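Local coordinates for DNA topoisomerase 2-associated protein PAT1 (Saccharomyces cerevisiae, PDB 5LMG), which activates mRNA decapping and represses translation in yeast, its C-terminal domain directly binding the decapping enzyme Dcp2 and the exonuclease Xrn1, at residues A[94-97]-A[98-102]; A[350-353]-A[354-358]. The protein carries 2 engineered substitutions. All blocks are in the same frame, centred on the assembly; numbering follows the deposited sequence.

Contact 1 of 2, residues A[94-97]-A[98-102]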
loop_
_atom_site.group_PDB
_atom_site.type_symbol
_atom_site.label_atom_id
_atom_site.label_comp_id
_atom_site.label_asym_id
_atom_site.label_seq_id
_atom_site.Cartn_x
_atom_site.Cartn_y
_atom_site.Cartn_z
ATOM N N ASN A 94 7.924 20.610 0.971
ATOM C CA ASN A 94 6.708 21.387 0.699
ATOM C C ASN A 94 5.768 21.482 1.936
ATOM O O ASN A 94 5.545 20.460 2.600
ATOM C CB ASN A 94 5.987 20.808 -0.531
ATOM C CG ASN A 94 4.746 21.554 -0.940
ATOM O OD1 ASN A 94 3.647 21.262 -0.473
ATOM N ND2 ASN A 94 4.888 22.514 -1.841
ATOM N N PRO A 95 5.233 22.687 2.279
ATOM C CA PRO A 95 4.351 22.798 3.464
ATOM C C PRO A 95 3.149 21.846 3.493
ATOM O O PRO A 95 2.739 21.441 4.582
ATOM C CB PRO A 95 3.920 24.268 3.456
ATOM C CG PRO A 95 5.011 24.974 2.711
ATOM C CD PRO A 95 5.419 24.003 1.635
ATOM N N PHE A 96 2.604 21.466 2.309
ATOM C CA PHE A 96 1.489 20.519 2.225
ATOM C C PHE A 96 1.918 19.128 2.726
ATOM O O PHE A 96 1.160 18.492 3.456
ATOM C CB PHE A 96 0.891 20.449 0.808
ATOM C CG PHE A 96 -0.229 19.446 0.670
ATOM C CD1 PHE A 96 -1.513 19.746 1.119
ATOM C CD2 PHE A 96 0.001 18.195 0.108
ATOM C CE1 PHE A 96 -2.546 18.815 1.007
ATOM C CE2 PHE A 96 -1.034 17.263 -0.009
ATOM C CZ PHE A 96 -2.302 17.582 0.439
ATOM N N ILE A 97 3.130 18.677 2.333
ATOM C CA ILE A 97 3.722 17.397 2.733
ATOM C C ILE A 97 3.879 17.348 4.258
ATOM O O ILE A 97 3.528 16.339 4.865
ATOM C CB ILE A 97 5.041 17.086 1.950
ATOM C CG1 ILE A 97 4.779 16.890 0.431
ATOM C CG2 ILE A 97 5.847 15.907 2.544
ATOM C CD1 ILE A 97 3.988 15.594 0.002
ATOM N N SER A 98 4.354 18.444 4.870
ATOM C CA SER A 98 4.500 18.528 6.330
ATOM C C SER A 98 3.161 18.536 7.072
ATOM O O SER A 98 3.081 17.951 8.155
ATOM C CB SER A 98 5.350 19.724 6.725
ATOM O OG SER A 98 6.719 19.381 6.584
ATOM N N MET A 99 2.101 19.144 6.470
ATOM C CA MET A 99 0.743 19.184 7.040
ATOM C C MET A 99 0.181 17.763 7.205
ATOM O O MET A 99 -0.590 17.503 8.133
ATOM C CB MET A 99 -0.200 20.058 6.189
ATOM C CG MET A 99 -0.032 21.550 6.457
ATOM S SD MET A 99 -1.396 22.612 5.875
ATOM C CE MET A 99 -0.991 22.744 4.155
ATOM N N LEU A 100 0.631 16.844 6.333
ATOM C CA LEU A 100 0.267 15.432 6.304
ATOM C C LEU A 100 0.928 14.621 7.441
ATOM O O LEU A 100 0.580 13.461 7.628
ATOM C CB LEU A 100 0.588 14.838 4.919
ATOM C CG LEU A 100 -0.560 14.719 3.902
ATOM C CD1 LEU A 100 -1.130 16.064 3.534
ATOM C CD2 LEU A 100 -0.077 14.058 2.622
ATOM N N SER A 101 1.876 15.231 8.194
ATOM C CA SER A 101 2.524 14.629 9.374
ATOM C C SER A 101 1.574 14.670 10.567
ATOM O O SER A 101 1.815 13.969 11.540
ATOM C CB SER A 101 3.783 15.398 9.767
ATOM O OG SER A 101 4.841 15.215 8.846
ATOM N N PHE A 102 0.529 15.523 10.518
ATOM C CA PHE A 102 -0.436 15.699 11.607
ATOM C C PHE A 102 -1.788 15.078 11.273
ATOM O O PHE A 102 -2.243 15.190 10.129
ATOM C CB PHE A 102 -0.596 17.191 11.938
ATOM C CG PHE A 102 0.676 17.852 12.420
ATOM C CD1 PHE A 102 1.035 17.812 13.763
ATOM C CD2 PHE A 102 1.528 18.497 11.527
ATOM C CE1 PHE A 102 2.222 18.403 14.206
ATOM C CE2 PHE A 102 2.721 19.083 11.970
ATOM C CZ PHE A 102 3.056 19.036 13.306
HETATM O O HOH W 1 4.653 14.353 6.326
#
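Ser98 N and Met99 N donate to Asn94 O and Pro95 O, the latter bond 3.0 Å long, so residues 95-99 wind into little more than one helical turn. The next amide, Leu100 N, is shared weakly between Phe96 O and Ile97 O. Asn94 suits the N-cap because its short amide can fold back: OD1 takes the amide hydrogen of Phe96 N at 3.0 Å, the donor lying above the carbonyl plane. Its ND2 is used as well, bonded to His85 O. Pro95 follows naturally, since the first turn asks no hydrogen of its nitrogen. Phe96 holds CG anti to the backbone N (chi1 178°), and Leu100 lays CD1 over one ring face, 3.9 Å from the centroid, a CH-pi contact offset toward the rim. Met99 CE comes obliquely to the same ring, 4.3 Å from Phe96 CD1; the bend of its chain at chi3 helps take it there. Met109 of helix 103-114 touches both Phe96 and Leu100. Further on, one water joins Ile97 O to Ser101 OG, 2.7 Å from each. This is a short helix N-capped by Asn94, leaving through a type I turn from Met99 to Phe102, within a largely helical domain.

Contact 2 of 2, residues A[350-353]-A[354-358]; sequences NLFL and NVMGL
Phe352 sets CG anti to its own amide nitrogen (chi1 168°), while Met356, four residues on, bends at chi3 (-55°) and brings its methyl back over the ring. CE lies over one face, 3.8 Å from the centroid of the Phe352 ring and offset toward the rim, while SD stands obliquely at 4.7 Å, making a Met-aromatic contact. The flexible thioether suits this place, able to fold over a flat ring and still meet Leu353, whose CD2 is 4.2 Å from Met356 CE. With an alanine at Phe352, the Met356 methyl would probably lose the surface it rests on and be free to turn, opening a gap toward Ile296 and Ile304 of helix 290-322. The backbone meanwhile ends the helix. Asn354 N still bonds Asn350 O at 2.9 Å, but Leu353 O accepts both Met356 N and Leu358 N, each at 3.0 Å, from opposite faces of its plane. Gly357 N returns to Asn354 O, completing a Schellman motif; Gly357 takes the positive phi of its C-prime position easily, having no side chain. Leu358 CB then packs on Leu353 CB. The doubly used carbonyl implies a well-fixed helix end, from which Met356 and Leu358 meet the bound peptide.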
loop_
_atom_site.group_PDB
_atom_site.type_symbol
_atom_site.label_atom_id
_atom_site.label_comp_id
_atom_site.label_asym_id
_atom_site.label_seq_id
_atom_site.Cartn_x
_atom_site.Cartn_y
_atom_site.Cartn_z
ATOM N N ASN A 350 -2.949 -17.654 -3.315
ATOM C CA ASN A 350 -3.604 -17.920 -4.604
ATOM C C ASN A 350 -3.919 -16.651 -5.401
ATOM O O ASN A 350 -3.958 -16.721 -6.621
ATOM C CB ASN A 350 -4.837 -18.812 -4.454
ATOM C CG ASN A 350 -4.451 -20.261 -4.366
ATOM O OD1 ASN A 350 -3.637 -20.758 -5.148
ATOM N ND2 ASN A 350 -5.010 -20.972 -3.402
ATOM N N LEU A 351 -4.067 -15.488 -4.737
ATOM C CA LEU A 351 -4.248 -14.198 -5.417
ATOM C C LEU A 351 -3.031 -13.961 -6.344
ATOM O O LEU A 351 -3.198 -13.611 -7.512
ATOM C CB LEU A 351 -4.385 -13.045 -4.383
ATOM C CG LEU A 351 -4.458 -11.589 -4.917
ATOM C CD1 LEU A 351 -5.644 -11.389 -5.874
ATOM C CD2 LEU A 351 -4.569 -10.598 -3.771
ATOM N N PHE A 352 -1.819 -14.240 -5.820
ATOM C CA PHE A 352 -0.559 -14.101 -6.539
ATOM C C PHE A 352 -0.365 -15.210 -7.572
ATOM O O PHE A 352 -0.095 -14.899 -8.723
ATOM C CB PHE A 352 0.625 -14.038 -5.554
ATOM C CG PHE A 352 2.010 -14.168 -6.155
ATOM C CD1 PHE A 352 2.446 -13.289 -7.146
ATOM C CD2 PHE A 352 2.897 -15.136 -5.696
ATOM C CE1 PHE A 352 3.740 -13.389 -7.676
ATOM C CE2 PHE A 352 4.187 -15.242 -6.238
ATOM C CZ PHE A 352 4.600 -14.361 -7.212
ATOM N N LEU A 353 -0.511 -16.489 -7.160
ATOM C CA LEU A 353 -0.282 -17.659 -8.012
ATOM C C LEU A 353 -1.196 -17.747 -9.233
ATOM O O LEU A 353 -0.690 -18.006 -10.330
ATOM C CB LEU A 353 -0.339 -18.976 -7.211
ATOM C CG LEU A 353 0.764 -19.242 -6.183
ATOM C CD1 LEU A 353 0.477 -20.540 -5.425
ATOM C CD2 LEU A 353 2.150 -19.312 -6.847
ATOM N N ASN A 354 -2.534 -17.551 -9.041
ATOM C CA ASN A 354 -3.546 -17.625 -10.114
ATOM C C ASN A 354 -3.263 -16.703 -11.284
ATOM O O ASN A 354 -3.491 -17.083 -12.427
ATOM C CB ASN A 354 -4.964 -17.406 -9.598
ATOM C CG ASN A 354 -5.450 -18.419 -8.574
ATOM O OD1 ASN A 354 -4.864 -19.488 -8.329
ATOM N ND2 ASN A 354 -6.550 -18.099 -7.957
ATOM N N VAL A 355 -2.743 -15.508 -10.992
ATOM C CA VAL A 355 -2.352 -14.474 -11.952
ATOM C C VAL A 355 -1.318 -15.037 -12.977
ATOM O O VAL A 355 -1.351 -14.688 -14.160
ATOM C CB VAL A 355 -1.872 -13.241 -11.138
ATOM C CG1 VAL A 355 -0.705 -12.525 -11.789
ATOM C CG2 VAL A 355 -3.031 -12.286 -10.848
ATOM N N MET A 356 -0.475 -15.973 -12.526
ATOM C CA MET A 356 0.522 -16.640 -13.356
ATOM C C MET A 356 0.053 -18.022 -13.850
ATOM O O MET A 356 0.856 -18.792 -14.375
ATOM C CB MET A 356 1.832 -16.761 -12.587
ATOM C CG MET A 356 2.495 -15.425 -12.298
ATOM S SD MET A 356 3.870 -15.587 -11.148
ATOM C CE MET A 356 3.047 -16.437 -9.745
ATOM N N GLY A 357 -1.229 -18.323 -13.675
ATOM C CA GLY A 357 -1.814 -19.598 -14.081
ATOM C C GLY A 357 -1.424 -20.777 -13.209
ATOM O O GLY A 357 -1.440 -21.923 -13.670
ATOM N N LEU A 358 -1.076 -20.504 -11.939
ATOM C CA LEU A 358 -0.680 -21.514 -10.955
ATOM C C LEU A 358 -1.658 -21.531 -9.790
ATOM O O LEU A 358 -2.373 -20.555 -9.595
ATOM C CB LEU A 358 0.764 -21.277 -10.452
ATOM C CG LEU A 358 1.880 -21.301 -11.521
ATOM C CD1 LEU A 358 3.200 -20.927 -10.913
ATOM C CD2 LEU A 358 1.979 -22.667 -12.209
#

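Following the chain from the N terminus, contact 1 comes first, in the short helix 95-99, and contact 2 closes the long helix 329-355 near the C terminus. Each lies within one continuous run and closes only a local turn; they stand in series, neither nesting nor crossing. Their centres are 39 Å apart on opposite sides of the chain's centre, with nearest atoms about 26 Å apart. Contact 1 links helices 48-70, 103-114 and 118-130 in the first part of the domain. Contact 2 lies against helices 275-286 and 290-322 and delivers the chain into strand 358-361, which pairs antiparallel with strand 364-367. The Dcp2 peptide lies at the contact 2 end of the domain.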